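Local coordinates for cytochrome P450 113A1 (Saccharopolyspora erythraea, PDB 2JJN), which hydroxylates erythromycin D at C-12 of its macrolactone ring to give erythromycin C, using heme b, molecular oxygen and NADPH, at residues D32-M37 against N313-S318; Q41-D46 against T299-V304; T256-P261 against L377-D382; A319-D324 against D328-D333. The protein carries 2 engineered substitutions. All coordinates share one frame; numbering follows the deposited sequence.

Contact 1 of 4, residues D32-M37 against N313-S318; sequences DWLGTM and NTWVLS
Leu34 reaches from helix 27-40, the N-terminal helix of the P450 fold, into the angle where strand 311-315 of the five-stranded sheet turns into the short helix 316-320. The backbones come close here, with the CA atoms of Leu34 and Ser318 5.9 Å apart, and the leucine divides its two branches between strand and helix. With CG beside the backbone N (chi1 -68°), it carries CD2 over one face of the Trp315 indole and CD1 to Leu317. CD2 lies 4.0 Å above the ring plane and is displaced toward the rim, almost equally far from Trp315 CD2 and CE3. This makes a CH-pi contact, the methyl sitting 22° off the normal of the six-membered ring. The leucine chain meets the indole at about a right angle, so a methyl end rather than its length touches the pi face. A flat, wide tryptophan suits this place, because its ring can cover a methyl while its NE1 at the rim is satisfied by His52 ND1.

Leu317 also crosses Leu34 nearly perpendicularly, and its CD2 comes to 3.7 Å from Leu34 CD1. The small Ser318 lets the helices approach, and its hydroxyl, buried beside the aliphatic base of Leu34, is provided for by Phe54 O and Arg38 NH1. Toward the leucine this hydroxyl therefore makes van der Waals contact alone, with Ser318 OG 4.0 Å from Leu34 CB.

Contact 2 of 4, residues Q41-D46 against T299-V304; sequences QPVWQD and TEVAGV
Val43 on an outer strand of the five-stranded sheet packs against the tip of a beta hairpin formed by strands 299-301 and 304-306. The close part is a cluster of three valines. Val43 and Val304 lie side by side and point oppositely, with their CG1 methyls 3.8 Å apart. The other branch of Val43 turns to Val301: Val43 CG2 lies 3.8 Å from Val301 CG1 and 3.5 Å from Val301 O. Beta-branched residues fit well here, since each offers two methyls close to its strand backbone.

The hairpin tip is looser. Its type I' turn from Val301 to Val304 gives Ala302 and Gly303 positive phi, and Val304 N to Val301 O, at 2.9 Å, is one of the two backbone bonds that close it. Ala302 contributes a single methyl, 4.1 Å from Val43 CG2, on the solvent-exposed turn, where a small residue suffices. Trp51 of strand 51-53 also touches Val43 and Val304, while Val62 of helix 56-64 supports Val301.

Since the two segments share methyl contacts and no polar bond, the hairpin packs on side chains that project from strands 43-45 and 51-53 and does not pair with strand 43-45, consistent with a fit made here by shape and by exclusion of water.

Contact 3 of 4, residues T256-P261 against L377-D382; sequences TLDEHP and LTVDRD. With SO4 (sulfate ion), chain C.
Asp258 and Thr378 face each other with matching torsions: in both, chi1 near -170° swings the polar group away from the backbone N, bringing the carboxylate of one against the hydroxyl of the other. Asp258 sits in the last turn of helix 228-259, the long helix that crosses the heme in the P450 fold, and Thr378 begins the short edge strand 378-379 of a three-stranded antiparallel sheet.

The carboxylate spans two successive residues of the strand. Thr378 OG1 donates to Asp258 OD1 over 2.7 Å on the syn side, somewhat out of the carboxylate plane. Val379 N donates to Asp258 OD2 at 2.9 Å and is nearly straight (170°), but comes from above that plane. An edge strand leaves such an N-H without a neighbouring strand on that side, and an aspartate suits the place because its two oxygens can serve the hydroxyl and the N-H at once. One water donates both its hydrogens, one to Asp258 OD1 and one to Leu377 O; two more donate to OD2 and accept from Arg381, one from NH2 and one, weakly, from NH1.

Arg381 NH1 stays 4.5 Å from Asp258 OD2, too far for a salt bridge, so water joins the two groups, though their opposite charges probably still attract. Its guanidinium lies with one face on Val379, whose CG1 stands 3.7 Å above the centre, and turns its edge to a sulfate, probably from the crystallisation liquor, that Arg385, His388 and Leu386 N also hold. Arg381 NE bonds sulfate O1 and Arg381 NH2 bonds sulfate O4, each at 2.8 Å.

Contact 4 of 4, residues A319-D324 against D328-D333; sequences ANRDSD and DPDRFD
The loop that leaves the short helix 316-320 and leads toward the heme-binding region folds back on itself here, where Arg321 and Ser323 receive the type I turn Asp328-Arg331. Pro329, at the second position of that turn, suits it because its ring fixes phi, and the same ring packs between Arg321 O and Ser323. Its CG lies 3.3 Å from Arg321 O and 3.7 Å from Ser323 CA.

Beside the proline, Arg321 bends at chi2 (-58°) and crosses Asp330 at about a right angle. Arg321 NH1 makes a salt bridge of 2.9 Å to Asp330 OD1. The oxygen lies practically in the guanidinium plane but is approached on its anti side, tilted 28° from the carboxylate plane, and the two planes are 58° apart, so one N-H is used rather than a paired, coplanar grip. Tyr284 takes another N-H through its carbonyl, and its ring makes a cation-pi contact with the arginine, which helps fix this buried residue. Arg283, the arginine of the ExxR motif, bonds Pro329 O from helix 274-284.

The second oxygen of the aspartate works through water: a single molecule donates to Asp330 OD2 and to Arg321 O, 2.7 Å from each.

Overall arrangement
Contact 1 is the most deeply buried of the four, and contact 2 lies farthest from the chain centre; both are apolar and reach the same five-stranded sheet. They adjoin where helix 27-40 passes into strand 43-45, with Trp33 and Met37 packed on Trp44. Contacts 1 and 4 share helix 316-320, but beyond its end methyl packing gives way to a salt bridge and a bridging water. Contact 3, about 25 Å from contact 1 between centres, is also polar and hydrated, as befits a partly exposed helix end and edge strand. It meets contact 4 through Phe332, which packs on Thr256 and His260, whereas contacts 2 and 3 are about 38 Å apart between centres.

Contact 1 of 4, residues D32-M37 against N313-S318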
# COMPACT_ATOMS: atom_id res chain seq x y z
N ASP A 32 -21.11 1.75 -3.69
CA ASP A 32 -22.36 1.97 -4.43
C ASP A 32 -22.18 3.21 -5.32
O ASP A 32 -22.57 3.21 -6.50
CB ASP A 32 -23.50 2.16 -3.43
CG ASP A 32 -23.99 0.83 -2.83
OD1 ASP A 32 -23.61 -0.24 -3.36
OD2 ASP A 32 -24.79 0.88 -1.87
N TRP A 33 -21.57 4.25 -4.76
CA TRP A 33 -21.32 5.48 -5.51
C TRP A 33 -20.39 5.25 -6.69
O TRP A 33 -20.64 5.72 -7.80
CB TRP A 33 -20.80 6.56 -4.58
CG TRP A 33 -20.58 7.91 -5.20
CD1 TRP A 33 -21.53 8.90 -5.35
CD2 TRP A 33 -19.34 8.44 -5.68
NE1 TRP A 33 -20.94 10.02 -5.91
CE2 TRP A 33 -19.62 9.76 -6.15
CE3 TRP A 33 -18.04 7.93 -5.79
CZ2 TRP A 33 -18.62 10.58 -6.70
CZ3 TRP A 33 -17.04 8.77 -6.39
CH2 TRP A 33 -17.35 10.09 -6.80
N LEU A 34 -19.29 4.56 -6.44
CA LEU A 34 -18.38 4.25 -7.55
C LEU A 34 -19.10 3.50 -8.65
O LEU A 34 -18.84 3.77 -9.84
CB LEU A 34 -17.23 3.39 -7.02
CG LEU A 34 -16.29 4.13 -6.06
CD1 LEU A 34 -15.27 3.13 -5.43
CD2 LEU A 34 -15.54 5.28 -6.74
N GLY A 35 -19.97 2.55 -8.28
CA GLY A 35 -20.80 1.83 -9.27
C GLY A 35 -21.62 2.79 -10.11
O GLY A 35 -21.65 2.71 -11.36
N THR A 36 -22.26 3.73 -9.47
CA THR A 36 -23.09 4.68 -10.21
C THR A 36 -22.24 5.55 -11.14
O THR A 36 -22.67 5.88 -12.27
CB THR A 36 -23.94 5.55 -9.29
OG1 THR A 36 -23.10 6.36 -8.46
CG2 THR A 36 -24.88 4.68 -8.45
N MET A 37 -21.05 5.92 -10.70
CA MET A 37 -20.20 6.78 -11.50
C MET A 37 -19.62 6.01 -12.67
O MET A 37 -19.51 6.56 -13.78
CB MET A 37 -19.06 7.36 -10.64
CG MET A 37 -19.53 8.27 -9.46
SD MET A 37 -20.45 9.71 -10.08
CE MET A 37 -19.04 10.70 -10.58
N ASN A 313 -7.16 11.37 -10.38
CA ASN A 313 -7.17 10.29 -9.37
C ASN A 313 -7.68 9.05 -10.11
O ASN A 313 -8.79 9.08 -10.65
CB ASN A 313 -8.23 10.72 -8.31
CG ASN A 313 -7.66 11.54 -7.20
OD1 ASN A 313 -8.13 12.63 -6.94
ND2 ASN A 313 -6.66 11.00 -6.50
N THR A 314 -6.89 8.00 -10.15
CA THR A 314 -7.33 6.73 -10.77
C THR A 314 -7.82 5.79 -9.69
O THR A 314 -7.04 5.43 -8.82
CB THR A 314 -6.22 5.99 -11.52
OG1 THR A 314 -5.08 5.76 -10.68
CG2 THR A 314 -5.74 6.76 -12.77
N TRP A 315 -9.09 5.42 -9.74
CA TRP A 315 -9.72 4.64 -8.67
C TRP A 315 -9.55 3.15 -8.93
O TRP A 315 -10.38 2.47 -9.56
CB TRP A 315 -11.19 5.03 -8.56
CG TRP A 315 -11.41 6.29 -7.80
CD1 TRP A 315 -11.40 7.54 -8.30
CD2 TRP A 315 -11.68 6.40 -6.39
NE1 TRP A 315 -11.67 8.47 -7.27
CE2 TRP A 315 -11.84 7.78 -6.09
CE3 TRP A 315 -11.75 5.45 -5.35
CZ2 TRP A 315 -12.09 8.24 -4.79
CZ3 TRP A 315 -12.03 5.90 -4.06
CH2 TRP A 315 -12.19 7.28 -3.79
N VAL A 316 -8.43 2.63 -8.43
CA VAL A 316 -8.18 1.18 -8.53
C VAL A 316 -9.33 0.38 -7.86
O VAL A 316 -9.72 -0.68 -8.33
CB VAL A 316 -6.79 0.83 -7.97
CG1 VAL A 316 -6.69 -0.63 -7.57
CG2 VAL A 316 -5.75 1.16 -9.09
N LEU A 317 -9.87 0.89 -6.76
CA LEU A 317 -10.99 0.20 -6.10
C LEU A 317 -12.15 0.06 -7.05
O LEU A 317 -12.77 -1.02 -7.09
CB LEU A 317 -11.41 0.98 -4.87
CG LEU A 317 -12.67 0.44 -4.18
CD1 LEU A 317 -12.44 -1.03 -3.68
CD2 LEU A 317 -13.03 1.35 -3.01
N SER A 318 -12.48 1.12 -7.79
CA SER A 318 -13.60 1.02 -8.73
C SER A 318 -13.25 0.07 -9.89
O SER A 318 -14.08 -0.76 -10.30
CB SER A 318 -13.86 2.42 -9.25
OG SER A 318 -14.96 2.44 -10.17

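Contact 2 of 4, residues Q41-D46 against T299-V304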
# COMPACT_ATOMS: atom_id res chain seq x y z
N GLN A 41 -21.01 8.54 -15.06
CA GLN A 41 -20.08 9.67 -15.11
C GLN A 41 -18.67 9.10 -14.83
O GLN A 41 -18.08 9.32 -13.78
CB GLN A 41 -20.47 10.72 -14.06
CG GLN A 41 -19.74 12.04 -14.16
CD GLN A 41 -20.27 12.95 -15.26
OE1 GLN A 41 -20.82 14.03 -14.97
NE2 GLN A 41 -20.10 12.52 -16.51
N PRO A 42 -18.15 8.35 -15.80
CA PRO A 42 -16.93 7.58 -15.58
C PRO A 42 -15.65 8.43 -15.49
O PRO A 42 -14.63 7.91 -15.01
CB PRO A 42 -16.85 6.67 -16.80
CG PRO A 42 -17.59 7.43 -17.89
CD PRO A 42 -18.76 8.09 -17.13
N VAL A 43 -15.74 9.70 -15.86
CA VAL A 43 -14.61 10.67 -15.71
C VAL A 43 -15.23 11.91 -15.12
O VAL A 43 -16.04 12.58 -15.78
CB VAL A 43 -13.94 10.97 -17.07
CG1 VAL A 43 -12.81 11.97 -16.89
CG2 VAL A 43 -13.43 9.67 -17.69
N TRP A 44 -14.85 12.25 -13.88
CA TRP A 44 -15.61 13.21 -13.10
C TRP A 44 -14.66 14.27 -12.53
O TRP A 44 -13.57 13.95 -12.07
CB TRP A 44 -16.27 12.49 -11.91
CG TRP A 44 -16.99 13.39 -10.98
CD1 TRP A 44 -18.05 14.20 -11.28
CD2 TRP A 44 -16.72 13.54 -9.58
NE1 TRP A 44 -18.44 14.90 -10.13
CE2 TRP A 44 -17.65 14.49 -9.08
CE3 TRP A 44 -15.79 12.98 -8.72
CZ2 TRP A 44 -17.65 14.89 -7.71
CZ3 TRP A 44 -15.77 13.37 -7.38
CH2 TRP A 44 -16.69 14.33 -6.89
N GLN A 45 -15.08 15.54 -12.55
CA GLN A 45 -14.26 16.64 -12.06
C GLN A 45 -14.88 17.12 -10.77
O GLN A 45 -16.07 17.46 -10.75
CB GLN A 45 -14.33 17.77 -13.09
CG GLN A 45 -13.50 18.99 -12.70
CD GLN A 45 -13.69 20.17 -13.65
OE1 GLN A 45 -12.80 21.07 -13.82
NE2 GLN A 45 -14.83 20.20 -14.28
N ASP A 46 -14.12 17.10 -9.68
CA ASP A 46 -14.62 17.53 -8.38
C ASP A 46 -14.51 19.03 -8.12
O ASP A 46 -14.06 19.79 -8.99
CB ASP A 46 -14.02 16.67 -7.24
CG ASP A 46 -12.58 17.00 -6.90
OD1 ASP A 46 -12.10 18.12 -7.27
OD2 ASP A 46 -11.97 16.12 -6.24
N THR A 299 -5.80 16.37 -22.64
CA THR A 299 -5.97 14.98 -23.04
C THR A 299 -7.43 14.58 -22.85
O THR A 299 -8.22 15.40 -22.37
CB THR A 299 -5.02 14.10 -22.23
OG1 THR A 299 -5.02 12.77 -22.75
CG2 THR A 299 -5.43 14.11 -20.75
N GLU A 300 -7.81 13.42 -23.34
CA GLU A 300 -9.16 12.92 -23.14
C GLU A 300 -9.12 11.51 -22.61
O GLU A 300 -8.24 10.71 -23.00
CB GLU A 300 -9.95 12.99 -24.45
CG GLU A 300 -9.92 14.31 -25.25
CD GLU A 300 -8.62 14.54 -26.09
OE1 GLU A 300 -8.23 13.67 -26.90
OE2 GLU A 300 -7.99 15.62 -25.94
N VAL A 301 -10.06 11.21 -21.72
CA VAL A 301 -10.28 9.85 -21.25
C VAL A 301 -11.74 9.53 -21.50
O VAL A 301 -12.60 10.27 -21.06
CB VAL A 301 -9.95 9.74 -19.75
CG1 VAL A 301 -10.23 8.34 -19.26
CG2 VAL A 301 -8.46 10.04 -19.51
N ALA A 302 -12.03 8.45 -22.22
CA ALA A 302 -13.40 8.09 -22.47
C ALA A 302 -14.18 9.22 -23.18
O ALA A 302 -15.37 9.38 -22.94
CB ALA A 302 -14.15 7.66 -21.19
N GLY A 303 -13.43 9.98 -23.98
CA GLY A 303 -14.03 11.09 -24.73
C GLY A 303 -14.32 12.31 -23.90
O GLY A 303 -14.92 13.28 -24.40
N VAL A 304 -13.90 12.29 -22.63
CA VAL A 304 -14.13 13.42 -21.72
C VAL A 304 -12.86 14.27 -21.70
O VAL A 304 -11.76 13.74 -21.42
CB VAL A 304 -14.46 12.94 -20.29
CG1 VAL A 304 -14.69 14.16 -19.37
CG2 VAL A 304 -15.75 12.07 -20.33

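Contact 3 of 4, residues T256-P261 against L377-D382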
# COMPACT_ATOMS: atom_id res chain seq x y z
N THR A 256 -12.08 -9.86 5.64
CA THR A 256 -12.77 -10.48 4.50
C THR A 256 -13.05 -11.97 4.76
O THR A 256 -14.14 -12.48 4.46
CB THR A 256 -11.99 -10.25 3.24
OG1 THR A 256 -11.76 -8.84 3.07
CG2 THR A 256 -12.80 -10.73 2.04
N LEU A 257 -12.05 -12.67 5.30
CA LEU A 257 -12.30 -14.05 5.69
C LEU A 257 -13.39 -14.17 6.75
O LEU A 257 -14.16 -15.13 6.72
CB LEU A 257 -11.01 -14.72 6.18
CG LEU A 257 -9.93 -14.86 5.14
CD1 LEU A 257 -8.62 -15.40 5.79
CD2 LEU A 257 -10.42 -15.85 4.05
N ASP A 258 -13.47 -13.19 7.67
CA ASP A 258 -14.51 -13.28 8.70
C ASP A 258 -15.91 -13.16 8.04
O ASP A 258 -16.89 -13.68 8.59
CB ASP A 258 -14.26 -12.11 9.66
CG ASP A 258 -15.10 -12.17 10.95
OD1 ASP A 258 -15.42 -13.29 11.41
OD2 ASP A 258 -15.39 -11.06 11.46
N GLU A 259 -15.98 -12.50 6.88
CA GLU A 259 -17.24 -12.37 6.12
C GLU A 259 -17.53 -13.61 5.31
O GLU A 259 -18.68 -13.85 4.94
CB GLU A 259 -17.18 -11.13 5.20
CG GLU A 259 -17.17 -9.82 6.00
CD GLU A 259 -16.80 -8.63 5.11
OE1 GLU A 259 -16.44 -8.86 3.96
OE2 GLU A 259 -16.83 -7.49 5.60
N HIS A 260 -16.50 -14.42 5.03
CA HIS A 260 -16.65 -15.65 4.24
C HIS A 260 -15.90 -16.75 4.94
O HIS A 260 -14.89 -17.25 4.42
CB HIS A 260 -16.09 -15.42 2.84
CG HIS A 260 -16.84 -14.37 2.12
ND1 HIS A 260 -18.04 -14.65 1.49
CD2 HIS A 260 -16.64 -13.04 2.02
CE1 HIS A 260 -18.50 -13.52 0.97
NE2 HIS A 260 -17.68 -12.53 1.28
N PRO A 261 -16.36 -17.10 6.14
CA PRO A 261 -15.57 -17.89 7.07
C PRO A 261 -15.34 -19.33 6.67
O PRO A 261 -14.51 -19.96 7.30
CB PRO A 261 -16.33 -17.79 8.41
CG PRO A 261 -17.77 -17.54 7.99
CD PRO A 261 -17.64 -16.66 6.75
N LEU A 377 -9.86 -16.36 13.08
CA LEU A 377 -10.14 -15.23 13.95
C LEU A 377 -11.46 -14.62 13.50
O LEU A 377 -11.84 -14.77 12.34
CB LEU A 377 -9.08 -14.15 13.79
CG LEU A 377 -7.74 -14.59 14.37
CD1 LEU A 377 -6.70 -13.49 13.99
CD2 LEU A 377 -7.76 -14.76 15.89
N THR A 378 -12.16 -13.97 14.43
CA THR A 378 -13.34 -13.17 14.05
C THR A 378 -13.18 -11.74 14.60
O THR A 378 -12.42 -11.52 15.55
CB THR A 378 -14.63 -13.77 14.65
OG1 THR A 378 -15.78 -13.12 14.09
CG2 THR A 378 -14.68 -13.60 16.22
N VAL A 379 -13.79 -10.76 13.92
CA VAL A 379 -13.72 -9.38 14.38
C VAL A 379 -14.64 -9.16 15.58
O VAL A 379 -15.80 -9.58 15.51
CB VAL A 379 -14.04 -8.40 13.19
CG1 VAL A 379 -14.02 -6.98 13.70
CG2 VAL A 379 -13.05 -8.69 12.05
N ASP A 380 -14.10 -8.54 16.64
CA ASP A 380 -14.80 -8.24 17.94
C ASP A 380 -15.36 -6.82 17.89
O ASP A 380 -14.61 -5.80 17.86
CB ASP A 380 -13.78 -8.42 19.08
CG ASP A 380 -14.28 -7.97 20.48
OD1 ASP A 380 -15.51 -7.77 20.67
OD2 ASP A 380 -13.39 -7.83 21.40
N ARG A 381 -16.69 -6.73 17.92
CA ARG A 381 -17.37 -5.44 17.99
C ARG A 381 -18.12 -5.23 19.32
O ARG A 381 -19.10 -4.47 19.37
CB ARG A 381 -18.30 -5.27 16.78
CG ARG A 381 -17.55 -5.43 15.44
CD ARG A 381 -18.43 -5.09 14.27
NE ARG A 381 -17.72 -5.04 12.98
CZ ARG A 381 -17.38 -6.11 12.25
NH1 ARG A 381 -17.64 -7.34 12.67
NH2 ARG A 381 -16.77 -5.93 11.10
N ASP A 382 -17.64 -5.89 20.38
CA ASP A 382 -18.28 -5.79 21.71
C ASP A 382 -18.32 -4.38 22.32
O ASP A 382 -19.26 -4.05 23.05
CB ASP A 382 -17.59 -6.73 22.71
CG ASP A 382 -17.82 -8.20 22.39
OD1 ASP A 382 -17.13 -9.05 23.00
OD2 ASP A 382 -18.67 -8.51 21.51
S SO4 C . -17.69 -2.16 10.81
O1 SO4 C . -17.60 -2.36 12.24
O2 SO4 C . -16.94 -0.97 10.47
O3 SO4 C . -19.09 -2.00 10.41
O4 SO4 C . -17.19 -3.32 10.07
O HOH W 1 -14.19 -15.64 11.09
O HOH W 2 -17.75 -10.16 12.37
O HOH W 3 -15.94 -8.85 9.91

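Contact 4 of 4, residues A319-D324 against D328-D333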
# COMPACT_ATOMS: atom_id res chain seq x y z
N ALA A 319 -12.05 0.20 -10.44
CA ALA A 319 -11.59 -0.71 -11.51
C ALA A 319 -11.70 -2.14 -11.08
O ALA A 319 -12.10 -3.01 -11.88
CB ALA A 319 -10.12 -0.39 -11.89
N ASN A 320 -11.31 -2.43 -9.83
CA ASN A 320 -11.32 -3.82 -9.35
C ASN A 320 -12.74 -4.38 -9.17
O ASN A 320 -12.92 -5.57 -9.07
CB ASN A 320 -10.59 -3.91 -8.03
CG ASN A 320 -9.06 -3.80 -8.14
OD1 ASN A 320 -8.49 -3.67 -9.23
ND2 ASN A 320 -8.40 -3.84 -6.96
N ARG A 321 -13.74 -3.49 -9.04
CA ARG A 321 -15.16 -3.95 -8.88
C ARG A 321 -15.94 -3.74 -10.19
O ARG A 321 -17.19 -3.80 -10.20
CB ARG A 321 -15.79 -3.15 -7.74
CG ARG A 321 -15.09 -3.36 -6.38
CD ARG A 321 -15.06 -4.82 -5.92
NE ARG A 321 -14.74 -4.87 -4.51
CZ ARG A 321 -15.62 -5.02 -3.51
NH1 ARG A 321 -16.91 -5.23 -3.78
NH2 ARG A 321 -15.23 -5.00 -2.24
N ASP A 322 -15.20 -3.49 -11.27
CA ASP A 322 -15.83 -3.22 -12.62
C ASP A 322 -16.18 -4.52 -13.34
O ASP A 322 -15.31 -5.29 -13.66
CB ASP A 322 -14.82 -2.41 -13.43
CG ASP A 322 -15.38 -1.87 -14.71
OD1 ASP A 322 -14.75 -0.97 -15.31
OD2 ASP A 322 -16.40 -2.41 -15.19
N SER A 323 -17.49 -4.75 -13.56
CA SER A 323 -17.90 -5.99 -14.16
C SER A 323 -17.38 -6.15 -15.60
O SER A 323 -17.36 -7.28 -16.17
CB SER A 323 -19.41 -6.11 -14.12
OG SER A 323 -20.01 -5.20 -15.03
N ASP A 324 -16.97 -5.03 -16.21
CA ASP A 324 -16.29 -5.15 -17.51
C ASP A 324 -14.95 -5.86 -17.45
O ASP A 324 -14.45 -6.39 -18.46
CB ASP A 324 -16.16 -3.77 -18.17
CG ASP A 324 -17.50 -3.21 -18.64
OD1 ASP A 324 -18.49 -3.99 -18.82
OD2 ASP A 324 -17.57 -1.98 -18.88
N ASP A 328 -18.79 -11.12 -12.03
CA ASP A 328 -19.34 -11.11 -10.67
C ASP A 328 -18.35 -10.39 -9.75
O ASP A 328 -17.83 -10.99 -8.80
CB ASP A 328 -19.52 -12.54 -10.19
CG ASP A 328 -20.52 -12.66 -9.09
OD1 ASP A 328 -21.06 -11.65 -8.60
OD2 ASP A 328 -20.78 -13.83 -8.71
N PRO A 329 -18.08 -9.12 -10.03
CA PRO A 329 -16.94 -8.45 -9.38
C PRO A 329 -17.07 -8.28 -7.86
O PRO A 329 -16.03 -8.13 -7.16
CB PRO A 329 -16.90 -7.08 -10.06
CG PRO A 329 -18.28 -6.88 -10.54
CD PRO A 329 -18.78 -8.22 -10.98
N ASP A 330 -18.30 -8.28 -7.33
CA ASP A 330 -18.48 -8.09 -5.91
C ASP A 330 -18.49 -9.39 -5.10
O ASP A 330 -18.71 -9.37 -3.89
CB ASP A 330 -19.71 -7.21 -5.65
CG ASP A 330 -19.56 -5.86 -6.30
OD1 ASP A 330 -18.46 -5.24 -6.18
OD2 ASP A 330 -20.51 -5.43 -7.01
N ARG A 331 -18.30 -10.50 -5.81
CA ARG A 331 -18.15 -11.81 -5.18
C ARG A 331 -16.68 -11.99 -4.75
O ARG A 331 -15.72 -11.89 -5.58
CB ARG A 331 -18.52 -12.92 -6.19
CG ARG A 331 -18.35 -14.34 -5.65
CD ARG A 331 -18.80 -15.41 -6.61
NE ARG A 331 -18.49 -16.71 -6.03
CZ ARG A 331 -18.84 -17.86 -6.59
NH1 ARG A 331 -19.55 -17.84 -7.71
NH2 ARG A 331 -18.55 -19.01 -5.99
N PHE A 332 -16.50 -12.27 -3.47
CA PHE A 332 -15.19 -12.66 -2.98
C PHE A 332 -14.97 -14.11 -3.40
O PHE A 332 -15.66 -15.03 -2.87
CB PHE A 332 -15.10 -12.51 -1.44
CG PHE A 332 -13.79 -12.96 -0.88
CD1 PHE A 332 -12.63 -12.23 -1.19
CD2 PHE A 332 -13.68 -14.15 -0.14
CE1 PHE A 332 -11.45 -12.64 -0.71
CE2 PHE A 332 -12.43 -14.57 0.34
CZ PHE A 332 -11.32 -13.80 0.05
N ASP A 333 -14.05 -14.35 -4.34
CA ASP A 333 -13.85 -15.70 -4.91
C ASP A 333 -12.36 -15.96 -5.19
O ASP A 333 -11.87 -15.62 -6.25
CB ASP A 333 -14.64 -15.87 -6.21
CG ASP A 333 -14.55 -17.30 -6.73
OD1 ASP A 333 -13.92 -18.16 -6.10
OD2 ASP A 333 -15.15 -17.53 -7.81
O HOH W 4 -19.66 -3.86 -9.08